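Local atomic coordinates of phosphoribulokinase 1 (Rhodobacter sphaeroides, PDB entry 1A7J), a protein that catalyses the ATP-dependent phosphorylation of D-ribulose 5-phosphate to D-ribulose 1,5-bisphosphate in the Calvin cycle. Residues H5-S9 and F84-T90; A36-E40 and D120-D124; A43-R49 and P112-W118; W162-H167 and P217-I223. One frame throughout, in Å; residues are numbered along the deposited sequence.

Contact 1. Residues H5-S9 and F84-T90; sequences HPIIS and FREYGET
H5 lies against the backbone of Y87 to T90 on helix 77-90 and reaches its oxygens with nearly the whole side chain. Its CB packs on the carbonyl oxygens of Y87 and G88. With CG turned anti to the carbonyl carbon (chi1 -73°), ND1 comes 2.7 Å from G88 O; this hydrogen bond is weak, since the N-H...O angle is only 121°. Farther out, CE1 approaches E89 O, and T90 C lies over one face of the imidazole, 3.9 Å from H5 NE2. Histidine suits the place because its flat ring can lie along the helix backbone while ND1 turns toward a carbonyl oxygen. The ring also points its edge at the face of Y87, while H5 O lies in the plane of the Y87 ring at its rim, 3.2 Å from Y87 CD2.

Two residues on, branched I7 fills the angle between two aromatics. Its CG2 sits over one face of F84, 4.1 Å from the ring centroid, in a CH-pi contact; CG1 touches Y87 CD2 at 3.8 Å, and CD1 extends to the F84 carbonyl oxygen.

Strand 7-11 is an inner strand of the sheet, and helix 77-90 packs on one side of it, at 145° to the short strand segment. F84 and Y87 also rest on L128 of strand 127-132, and on I39 and V37, respectively, of strand 36-40.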
# COMPACT_ATOMS: atom_id res chain seq x y z
N HIS A 5 19.53 6.57 -5.40
CA HIS A 5 19.12 5.41 -4.62
C HIS A 5 17.60 5.39 -4.60
O HIS A 5 16.99 5.56 -3.55
CB HIS A 5 19.60 5.54 -3.18
CG HIS A 5 21.07 5.33 -3.01
ND1 HIS A 5 21.95 6.38 -2.83
CD2 HIS A 5 21.81 4.20 -2.93
CE1 HIS A 5 23.16 5.90 -2.64
NE2 HIS A 5 23.11 4.58 -2.70
N PRO A 6 16.96 5.27 -5.78
CA PRO A 6 15.51 5.48 -5.81
C PRO A 6 14.69 4.57 -4.87
O PRO A 6 15.04 3.41 -4.61
CB PRO A 6 15.16 5.28 -7.28
CG PRO A 6 16.20 4.34 -7.78
CD PRO A 6 17.46 4.69 -7.04
N ILE A 7 13.73 5.20 -4.20
CA ILE A 7 12.74 4.48 -3.41
C ILE A 7 11.40 4.54 -4.14
O ILE A 7 10.95 5.61 -4.52
CB ILE A 7 12.58 5.12 -2.04
CG1 ILE A 7 13.93 5.57 -1.52
CG2 ILE A 7 12.05 4.11 -1.07
CD1 ILE A 7 13.82 6.49 -0.33
N ILE A 8 10.82 3.37 -4.41
CA ILE A 8 9.45 3.20 -4.95
C ILE A 8 8.48 2.87 -3.83
O ILE A 8 8.73 1.97 -3.03
CB ILE A 8 9.40 2.05 -5.97
CG1 ILE A 8 10.23 2.42 -7.20
CG2 ILE A 8 7.94 1.75 -6.38
CD1 ILE A 8 10.46 1.27 -8.10
N SER A 9 7.31 3.50 -3.84
CA SER A 9 6.41 3.48 -2.69
C SER A 9 4.96 3.27 -3.11
O SER A 9 4.34 4.19 -3.67
CB SER A 9 6.54 4.79 -1.92
OG SER A 9 5.75 4.80 -0.74
N PHE A 84 13.73 5.89 5.02
CA PHE A 84 13.61 6.40 3.67
C PHE A 84 14.66 7.47 3.43
O PHE A 84 15.31 7.48 2.38
CB PHE A 84 12.22 7.00 3.47
CG PHE A 84 11.19 6.00 3.02
CD1 PHE A 84 11.42 4.64 3.14
CD2 PHE A 84 10.05 6.43 2.35
CE1 PHE A 84 10.54 3.72 2.58
CE2 PHE A 84 9.17 5.52 1.80
CZ PHE A 84 9.42 4.16 1.90
N ARG A 85 14.87 8.33 4.42
CA ARG A 85 15.99 9.30 4.47
C ARG A 85 17.35 8.63 4.26
O ARG A 85 18.18 9.10 3.48
CB ARG A 85 15.99 10.01 5.83
CG ARG A 85 16.24 11.51 5.79
CD ARG A 85 15.25 12.25 6.71
NE ARG A 85 15.86 12.72 7.96
CZ ARG A 85 15.57 12.24 9.17
NH1 ARG A 85 15.02 11.04 9.30
NH2 ARG A 85 16.00 12.87 10.25
N GLU A 86 17.57 7.52 4.96
CA GLU A 86 18.85 6.82 4.97
C GLU A 86 19.13 6.07 3.67
O GLU A 86 20.26 6.04 3.20
CB GLU A 86 18.91 5.84 6.13
CG GLU A 86 20.26 5.74 6.77
CD GLU A 86 20.16 5.49 8.25
OE1 GLU A 86 20.04 6.49 9.01
OE2 GLU A 86 20.20 4.30 8.64
N TYR A 87 18.10 5.44 3.11
CA TYR A 87 18.28 4.78 1.83
C TYR A 87 18.73 5.77 0.77
O TYR A 87 19.74 5.57 0.12
CB TYR A 87 16.99 4.12 1.37
CG TYR A 87 17.24 3.16 0.25
CD1 TYR A 87 17.69 1.89 0.51
CD2 TYR A 87 17.17 3.57 -1.08
CE1 TYR A 87 18.06 1.03 -0.50
CE2 TYR A 87 17.54 2.72 -2.11
CZ TYR A 87 17.98 1.45 -1.81
OH TYR A 87 18.30 0.57 -2.81
N GLY A 88 18.01 6.88 0.67
CA GLY A 88 18.33 7.89 -0.32
C GLY A 88 19.80 8.23 -0.41
O GLY A 88 20.40 8.10 -1.47
N GLU A 89 20.42 8.45 0.74
CA GLU A 89 21.73 9.08 0.78
C GLU A 89 22.90 8.09 0.77
O GLU A 89 23.92 8.34 0.12
CB GLU A 89 21.80 10.02 1.99
CG GLU A 89 21.09 11.37 1.75
CD GLU A 89 20.55 12.05 3.01
OE1 GLU A 89 20.72 11.49 4.12
OE2 GLU A 89 19.95 13.15 2.89
N THR A 90 22.69 6.92 1.35
CA THR A 90 23.78 5.98 1.66
C THR A 90 23.45 4.55 1.23
O THR A 90 24.33 3.68 1.22
CB THR A 90 24.02 5.93 3.16
OG1 THR A 90 23.09 5.02 3.75
CG2 THR A 90 23.82 7.31 3.79

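Contact 2. Residues A36-E40 and D120-D124; sequences AVSIE and DFDSD
V37 and I39 both meet the ring of F121. V37 holds CG1 anti to its carbonyl carbon (chi1 -59°), which places CG2 in the crowded position between backbone N and carbonyl carbon. From there CG2 stands over one face of F121, 4.1 Å from the ring centroid and 18° off the normal, while V37 CB touches F121 CE1 at 3.8 Å. The other methyl, CG1, runs past D122 in the opposite direction and meets its CB, at 4.0 Å.

F121 itself has a chi1 of -107°, off the usual staggered values, and this turn brings its ring toward the strand. I39 has an extended chain that crosses the phenylalanine at about a right angle; its CG1 lies 3.7 Å from F121 CZ. Between the two branched residues, S38 O lies in the plane of the ring at its edge, 3.8 Å from F121 CE1. Beta-branched residues suit a strand, and here they offer methyl and methylene groups to a flat ring that takes V37 on its face and I39 at its edge. Replacing F121 by an alanine would probably open a gap beside V37 CG2 and I39 CG1 and weaken the loop's grip on the strand.

Strand 36-40, outermost at one end of the large sheet, is bonded through its backbone to strand 127-132; F121 also touches L128 of that strand, V83 of helix 77-90 and T95 of strand 94-95.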
# COMPACT_ATOMS: atom_id res chain seq x y z
N ALA A 36 16.78 -5.48 -5.49
CA ALA A 36 15.86 -4.69 -4.67
C ALA A 36 15.72 -5.14 -3.22
O ALA A 36 15.40 -6.29 -2.94
CB ALA A 36 14.48 -4.66 -5.32
N VAL A 37 15.89 -4.19 -2.31
CA VAL A 37 15.49 -4.41 -0.93
C VAL A 37 14.06 -3.94 -0.71
O VAL A 37 13.58 -3.09 -1.44
CB VAL A 37 16.41 -3.67 0.07
CG1 VAL A 37 17.85 -4.12 -0.11
CG2 VAL A 37 16.30 -2.17 -0.12
N SER A 38 13.38 -4.47 0.29
CA SER A 38 11.99 -4.13 0.46
C SER A 38 11.59 -3.98 1.92
O SER A 38 12.35 -4.34 2.81
CB SER A 38 11.12 -5.17 -0.24
OG SER A 38 11.15 -6.42 0.44
N ILE A 39 10.50 -3.25 2.13
CA ILE A 39 9.89 -3.03 3.42
C ILE A 39 8.41 -3.42 3.31
O ILE A 39 7.74 -3.03 2.35
CB ILE A 39 9.98 -1.54 3.82
CG1 ILE A 39 11.43 -1.16 4.14
CG2 ILE A 39 9.10 -1.25 5.02
CD1 ILE A 39 11.59 0.31 4.53
N GLU A 40 8.01 -4.39 4.13
CA GLU A 40 6.61 -4.69 4.40
C GLU A 40 6.04 -3.69 5.41
O GLU A 40 6.52 -3.61 6.55
CB GLU A 40 6.48 -6.09 5.00
CG GLU A 40 6.38 -7.22 4.02
CD GLU A 40 5.71 -8.43 4.64
OE1 GLU A 40 6.33 -9.08 5.51
OE2 GLU A 40 4.51 -8.65 4.35
N ASP A 120 19.94 -4.96 9.30
CA ASP A 120 20.59 -3.97 8.48
C ASP A 120 20.17 -4.20 7.05
O ASP A 120 19.80 -5.31 6.67
CB ASP A 120 22.10 -4.07 8.61
CG ASP A 120 22.63 -3.34 9.82
OD1 ASP A 120 21.83 -2.65 10.50
OD2 ASP A 120 23.85 -3.44 10.10
N PHE A 121 20.15 -3.14 6.26
CA PHE A 121 19.75 -3.27 4.88
C PHE A 121 20.90 -3.86 4.09
O PHE A 121 22.05 -3.45 4.23
CB PHE A 121 19.36 -1.90 4.28
CG PHE A 121 17.88 -1.72 4.08
CD1 PHE A 121 17.05 -2.82 3.86
CD2 PHE A 121 17.32 -0.45 4.10
CE1 PHE A 121 15.68 -2.64 3.67
CE2 PHE A 121 15.96 -0.26 3.91
CZ PHE A 121 15.14 -1.36 3.70
N ASP A 122 20.56 -4.85 3.27
CA ASP A 122 21.50 -5.45 2.33
C ASP A 122 22.27 -4.40 1.53
O ASP A 122 21.96 -3.21 1.58
CB ASP A 122 20.76 -6.38 1.37
CG ASP A 122 20.08 -7.53 2.08
OD1 ASP A 122 20.78 -8.50 2.45
OD2 ASP A 122 18.84 -7.46 2.26
N SER A 123 23.24 -4.86 0.74
CA SER A 123 24.16 -3.94 0.08
C SER A 123 24.16 -4.14 -1.43
O SER A 123 23.82 -5.21 -1.92
CB SER A 123 25.57 -4.12 0.66
OG SER A 123 25.57 -4.07 2.08
N ASP A 124 24.45 -3.05 -2.15
CA ASP A 124 24.46 -3.00 -3.63
C ASP A 124 23.07 -2.91 -4.27
O ASP A 124 22.93 -3.10 -5.49
CB ASP A 124 25.24 -4.19 -4.21

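Contact 3. Residues A43-R49 and P112-W118; sequences AFHRFNR and PGNFTDW
The two loops run close together at one end, where N48 faces N114 and R49 faces G113, each pair with CA atoms 5.1 Å apart, and the backbone N of R49, at the start of helix 49-62, gives a hydrogen bond of 3.2 Å to G113 O. That bond is fairly straight (159°), with the donor tilted 28° from the carbonyl plane. Glycine belongs at G113: its positive phi would press a CB against the preceding carbonyl oxygen, and such a carbon would also crowd R49 CB. In its absence, the guanidinium of R49 can lay one face over G113 CA. N48 CB comes 3.2 Å from G113 O.

F115 pushes its ring into the bend of the other loop. H45 CB lies in the ring plane at its edge, 3.7 Å from F115 CZ, and the backbone N of N48 approaches F115 CE2 at 3.4 Å. R96 makes a cation-pi contact with this ring.

Farther along, W118 turns its six-membered ring edge-on to the face of F44 in an offset edge-to-face pair, centroids 5.2 Å apart and planes at 67°. F44 CE2 meets W118 CH2 at 3.6 Å. W118 CG stands anti to its own carbonyl carbon, which carries the indole across to F44.

Such aromatic packing of loops borders the active site of this P-loop kinase: H45 is close to the catalytic-site residue D42 and stacks on H69.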
# COMPACT_ATOMS: atom_id res chain seq x y z
N ALA A 43 5.78 -4.00 9.23
CA ALA A 43 6.96 -3.91 10.04
C ALA A 43 7.09 -2.63 10.85
O ALA A 43 8.01 -2.50 11.65
CB ALA A 43 8.15 -4.08 9.19
N PHE A 44 6.26 -1.63 10.57
CA PHE A 44 6.36 -0.36 11.29
C PHE A 44 5.10 0.04 12.04
O PHE A 44 4.83 1.23 12.22
CB PHE A 44 6.76 0.77 10.36
CG PHE A 44 8.15 0.66 9.86
CD1 PHE A 44 8.47 -0.25 8.86
CD2 PHE A 44 9.15 1.47 10.37
CE1 PHE A 44 9.75 -0.35 8.38
CE2 PHE A 44 10.44 1.37 9.90
CZ PHE A 44 10.74 0.45 8.90
N HIS A 45 4.33 -0.96 12.46
CA HIS A 45 3.30 -0.74 13.47
C HIS A 45 3.99 -0.54 14.80
O HIS A 45 4.93 -1.25 15.10
CB HIS A 45 2.38 -1.95 13.56
CG HIS A 45 1.42 -2.08 12.42
ND1 HIS A 45 0.73 -3.24 12.16
CD2 HIS A 45 1.05 -1.20 11.46
CE1 HIS A 45 -0.03 -3.07 11.09
NE2 HIS A 45 0.15 -1.84 10.65
N ARG A 46 3.51 0.41 15.58
CA ARG A 46 4.07 0.66 16.90
C ARG A 46 3.91 -0.54 17.84
O ARG A 46 4.81 -0.84 18.64
CB ARG A 46 3.42 1.91 17.51
CG ARG A 46 4.24 2.58 18.60
CD ARG A 46 4.24 4.10 18.46
NE ARG A 46 5.57 4.65 18.16
CZ ARG A 46 5.77 5.77 17.48
NH1 ARG A 46 4.75 6.40 16.91
NH2 ARG A 46 7.00 6.24 17.31
N PHE A 47 2.78 -1.24 17.74
CA PHE A 47 2.44 -2.26 18.74
C PHE A 47 2.29 -3.63 18.14
O PHE A 47 1.78 -3.78 17.03
CB PHE A 47 1.15 -1.89 19.47
CG PHE A 47 1.18 -0.54 20.11
CD1 PHE A 47 2.10 -0.26 21.11
CD2 PHE A 47 0.28 0.45 19.72
CE1 PHE A 47 2.13 0.99 21.72
CE2 PHE A 47 0.29 1.70 20.32
CZ PHE A 47 1.22 1.97 21.32
N ASN A 48 2.82 -4.61 18.86
CA ASN A 48 2.48 -6.02 18.66
C ASN A 48 1.02 -6.22 19.07
O ASN A 48 0.44 -5.34 19.72
CB ASN A 48 3.38 -6.92 19.52
CG ASN A 48 3.40 -6.51 20.98
OD1 ASN A 48 3.78 -5.38 21.32
ND2 ASN A 48 3.00 -7.41 21.86
N ARG A 49 0.48 -7.39 18.76
CA ARG A 49 -0.95 -7.65 18.96
C ARG A 49 -1.44 -7.30 20.37
O ARG A 49 -2.33 -6.45 20.53
CB ARG A 49 -1.28 -9.11 18.60
CG ARG A 49 -2.70 -9.35 18.06
CD ARG A 49 -2.97 -10.84 17.75
NE ARG A 49 -2.81 -11.16 16.33
CZ ARG A 49 -2.55 -12.37 15.84
NH1 ARG A 49 -2.41 -13.42 16.65
NH2 ARG A 49 -2.41 -12.54 14.53
N PRO A 112 3.53 -15.77 16.01
CA PRO A 112 2.34 -15.03 15.60
C PRO A 112 2.01 -13.93 16.60
O PRO A 112 1.77 -14.21 17.78
CB PRO A 112 1.24 -16.10 15.57
CG PRO A 112 1.99 -17.44 15.49
CD PRO A 112 3.48 -17.16 15.52
N GLY A 113 2.12 -12.69 16.15
CA GLY A 113 1.69 -11.55 16.94
C GLY A 113 2.80 -10.69 17.53
O GLY A 113 2.53 -9.80 18.35
N ASN A 114 4.02 -10.89 17.06
CA ASN A 114 5.20 -10.26 17.65
C ASN A 114 6.07 -9.77 16.51
O ASN A 114 6.06 -10.33 15.40
CB ASN A 114 5.98 -11.27 18.50
CG ASN A 114 6.32 -10.74 19.89
OD1 ASN A 114 7.09 -9.78 20.03
ND2 ASN A 114 5.83 -11.42 20.92
N PHE A 115 6.81 -8.71 16.76
CA PHE A 115 7.75 -8.22 15.76
C PHE A 115 9.04 -9.04 15.82
O PHE A 115 9.66 -9.17 16.88
CB PHE A 115 8.02 -6.74 16.01
CG PHE A 115 6.81 -5.85 15.84
CD1 PHE A 115 6.12 -5.83 14.63
CD2 PHE A 115 6.42 -4.96 16.84
CE1 PHE A 115 5.06 -4.94 14.42
CE2 PHE A 115 5.37 -4.07 16.65
CZ PHE A 115 4.70 -4.06 15.44
N THR A 116 9.46 -9.58 14.68
CA THR A 116 10.82 -10.11 14.58
C THR A 116 11.78 -8.96 14.87
O THR A 116 11.35 -7.84 15.17
CB THR A 116 11.11 -10.69 13.17
OG1 THR A 116 12.30 -11.48 13.21
CG2 THR A 116 11.36 -9.60 12.20
N ASP A 117 13.08 -9.23 14.77
CA ASP A 117 14.10 -8.22 15.07
C ASP A 117 14.68 -7.50 13.84
O ASP A 117 14.84 -8.12 12.79
CB ASP A 117 15.24 -8.86 15.88
N TRP A 118 15.11 -6.24 14.04
CA TRP A 118 15.56 -5.34 12.95
C TRP A 118 16.81 -5.85 12.21
O TRP A 118 17.77 -6.32 12.83
CB TRP A 118 15.84 -3.90 13.49
CG TRP A 118 14.66 -3.10 14.10
CD1 TRP A 118 14.39 -2.94 15.43
CD2 TRP A 118 13.69 -2.26 13.40
NE1 TRP A 118 13.34 -2.06 15.61
CE2 TRP A 118 12.89 -1.63 14.39
CE3 TRP A 118 13.42 -1.99 12.05
CZ2 TRP A 118 11.85 -0.75 14.07
CZ3 TRP A 118 12.37 -1.11 11.74
CH2 TRP A 118 11.60 -0.51 12.75

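Contact 4. Residues W162-H167 and P217-I223; sequences WIQKIH and PFIARWI. With SO4 (sulfate ion), chain B.
W162, I163 and I166 press apolar side chains on P217, F218 and A220, one side of the helix lying against an irregular loop. W162 CE3 meets P217 CG at 3.5 Å, and W162 CZ3 meets F218 CZ at 3.7 Å, the two aromatic rings being inclined at 46°. I163 reaches farther along the loop: CG1 packs on P217 CB at 3.7 Å and on A220 CB, and CG2 reaches the I223 side chain. I166 has CG1 anti to its carbonyl carbon (chi1 -78°), and its CD1 touches both P217 O and F218 CD1, 3.7 Å from the latter. Rigid proline and small alanine suit this close approach, while the isoleucines fill the surface between them.

The polar contact belongs to H167. Its NE2 gives a hydrogen bond of 3.2 Å to R221 O, straight at the donor (158°) and in the imidazole plane, though it meets the oxygen from above the carbonyl plane. The ring also slides along I223, with H167 CG 4.0 Å from I223 CG1. A leucine here would probably leave R221 O without this donor and the 220-222 bend less firmly held.

Charge is kept to another side of the helix. K165, of the catalytic site, forms a salt bridge with D169, also of that site, and its NZ makes a weak hydrogen bond, 3.4 Å long, to O4 of a sulfate, probably from the crystallisation liquor, that H69 also binds.

The chemistry thus divides the helix: greasy residues and one imidazole bond fix it to the loop, while its lysine is directed to the catalytic site.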
# COMPACT_ATOMS: atom_id res chain seq x y z
N TRP A 162 -14.26 -2.33 3.08
CA TRP A 162 -15.05 -2.93 4.16
C TRP A 162 -15.30 -4.42 3.94
O TRP A 162 -15.19 -5.19 4.87
CB TRP A 162 -16.39 -2.25 4.29
CG TRP A 162 -16.34 -0.82 4.57
CD1 TRP A 162 -15.23 -0.07 4.85
CD2 TRP A 162 -17.45 0.03 4.76
NE1 TRP A 162 -15.60 1.20 5.25
CE2 TRP A 162 -16.96 1.28 5.20
CE3 TRP A 162 -18.83 -0.16 4.63
CZ2 TRP A 162 -17.79 2.34 5.53
CZ3 TRP A 162 -19.66 0.89 4.97
CH2 TRP A 162 -19.14 2.13 5.41
N ILE A 163 -15.77 -4.81 2.77
CA ILE A 163 -15.96 -6.22 2.46
C ILE A 163 -14.65 -6.93 2.65
O ILE A 163 -14.62 -8.03 3.17
CB ILE A 163 -16.39 -6.42 0.99
CG1 ILE A 163 -17.79 -5.85 0.78
CG2 ILE A 163 -16.36 -7.91 0.61
CD1 ILE A 163 -18.01 -5.17 -0.58
N GLN A 164 -13.58 -6.35 2.13
CA GLN A 164 -12.27 -6.97 2.26
C GLN A 164 -11.91 -7.12 3.73
O GLN A 164 -11.33 -8.12 4.13
CB GLN A 164 -11.19 -6.15 1.53
CG GLN A 164 -10.89 -6.67 0.12
CD GLN A 164 -9.92 -5.82 -0.69
OE1 GLN A 164 -9.29 -4.89 -0.18
NE2 GLN A 164 -9.74 -6.18 -1.96
N LYS A 165 -12.38 -6.20 4.56
CA LYS A 165 -12.00 -6.18 5.96
C LYS A 165 -12.90 -7.10 6.78
O LYS A 165 -12.41 -7.85 7.62
CB LYS A 165 -12.06 -4.76 6.49
CG LYS A 165 -12.06 -4.68 7.97
CD LYS A 165 -10.71 -5.07 8.52
CE LYS A 165 -10.69 -4.99 10.04
NZ LYS A 165 -9.45 -5.59 10.65
N ILE A 166 -14.20 -7.05 6.51
CA ILE A 166 -15.20 -7.82 7.23
C ILE A 166 -14.89 -9.29 7.02
O ILE A 166 -15.01 -10.09 7.94
CB ILE A 166 -16.62 -7.53 6.71
CG1 ILE A 166 -17.14 -6.21 7.27
CG2 ILE A 166 -17.57 -8.56 7.16
CD1 ILE A 166 -17.86 -5.43 6.27
N HIS A 167 -14.30 -9.60 5.87
CA HIS A 167 -13.87 -10.95 5.63
C HIS A 167 -12.63 -11.39 6.40
O HIS A 167 -12.60 -12.51 6.89
CB HIS A 167 -13.72 -11.21 4.14
CG HIS A 167 -14.97 -11.69 3.50
ND1 HIS A 167 -16.16 -10.99 3.60
CD2 HIS A 167 -15.28 -12.87 2.91
CE1 HIS A 167 -17.15 -11.73 3.12
NE2 HIS A 167 -16.64 -12.87 2.69
N PRO A 217 -21.97 -3.64 2.26
CA PRO A 217 -20.73 -4.41 2.49
C PRO A 217 -20.78 -5.43 3.62
O PRO A 217 -19.83 -6.22 3.80
CB PRO A 217 -19.70 -3.32 2.77
CG PRO A 217 -20.22 -2.13 2.08
CD PRO A 217 -21.70 -2.19 2.23
N PHE A 218 -21.81 -5.36 4.46
CA PHE A 218 -21.82 -6.12 5.69
C PHE A 218 -22.41 -7.53 5.55
O PHE A 218 -22.15 -8.38 6.40
CB PHE A 218 -22.54 -5.34 6.81
CG PHE A 218 -21.91 -4.02 7.12
CD1 PHE A 218 -20.82 -3.93 7.97
CD2 PHE A 218 -22.36 -2.86 6.50
CE1 PHE A 218 -20.18 -2.73 8.18
CE2 PHE A 218 -21.72 -1.66 6.72
CZ PHE A 218 -20.63 -1.60 7.55
N ILE A 219 -23.22 -7.77 4.52
CA ILE A 219 -23.71 -9.12 4.22
C ILE A 219 -23.10 -9.66 2.94
O ILE A 219 -23.75 -10.41 2.20
CB ILE A 219 -25.24 -9.16 4.03
CG1 ILE A 219 -25.67 -8.09 3.02
CG2 ILE A 219 -25.93 -8.95 5.36
CD1 ILE A 219 -26.85 -8.52 2.15
N ALA A 220 -21.88 -9.24 2.64
CA ALA A 220 -21.19 -9.70 1.44
C ALA A 220 -20.68 -11.06 1.74
O ALA A 220 -19.91 -11.26 2.67
CB ALA A 220 -20.06 -8.82 1.10
N ARG A 221 -21.18 -12.01 0.98
CA ARG A 221 -20.88 -13.38 1.25
C ARG A 221 -19.48 -13.72 0.78
O ARG A 221 -18.88 -14.63 1.31
CB ARG A 221 -21.92 -14.27 0.57
CG ARG A 221 -22.15 -15.62 1.30
CD ARG A 221 -23.54 -16.23 0.94
NE ARG A 221 -24.52 -15.82 1.95
CZ ARG A 221 -25.55 -16.59 2.34
NH1 ARG A 221 -25.96 -17.64 1.60
NH2 ARG A 221 -26.28 -16.23 3.43
N TRP A 222 -18.97 -12.97 -0.21
CA TRP A 222 -17.56 -13.08 -0.61
C TRP A 222 -17.02 -11.85 -1.30
O TRP A 222 -17.72 -10.86 -1.48
CB TRP A 222 -17.31 -14.31 -1.49
CG TRP A 222 -18.35 -14.55 -2.52
CD1 TRP A 222 -19.63 -14.97 -2.31
CD2 TRP A 222 -18.16 -14.53 -3.95
NE1 TRP A 222 -20.25 -15.22 -3.51
CE2 TRP A 222 -19.37 -14.97 -4.53
CE3 TRP A 222 -17.08 -14.21 -4.78
CZ2 TRP A 222 -19.53 -15.10 -5.93
CZ3 TRP A 222 -17.23 -14.34 -6.18
CH2 TRP A 222 -18.46 -14.78 -6.73
N ILE A 223 -15.71 -11.83 -1.47
CA ILE A 223 -15.08 -10.66 -2.04
C ILE A 223 -15.22 -10.74 -3.53
O ILE A 223 -14.91 -11.75 -4.13
CB ILE A 223 -13.60 -10.61 -1.66
CG1 ILE A 223 -13.46 -10.86 -0.16
CG2 ILE A 223 -13.02 -9.26 -2.01
CD1 ILE A 223 -12.02 -11.01 0.30
S SO4 B . -7.68 -2.73 12.81
O1 SO4 B . -7.36 -1.75 13.81
O2 SO4 B . -7.32 -2.24 11.51
O3 SO4 B . -6.95 -3.93 13.09
O4 SO4 B . -9.07 -3.00 12.85

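Overall arrangement
Contacts 1 and 2 are neighbours, with centres about 10 Å apart. Both reach the large mixed sheet, and helix 77-90, which supplies contact 1, also packs on contact 2, where Y87 touches V37 directly. Contact 3 meets contact 2 through F44 on I39, its centre about 18 Å away; both its segments fall between those of contact 2 in the sequence. Contacts 1 and 2 interlock, so their segments alternate along the chain. Contact 4 comes later and lies on the opposite side of the chain's centre from contacts 1 and 2, but its nearest atoms are about 10 Å from contact 3. Contacts 3 and 4 thus approach the catalytic site from different parts of the P-loop kinase fold.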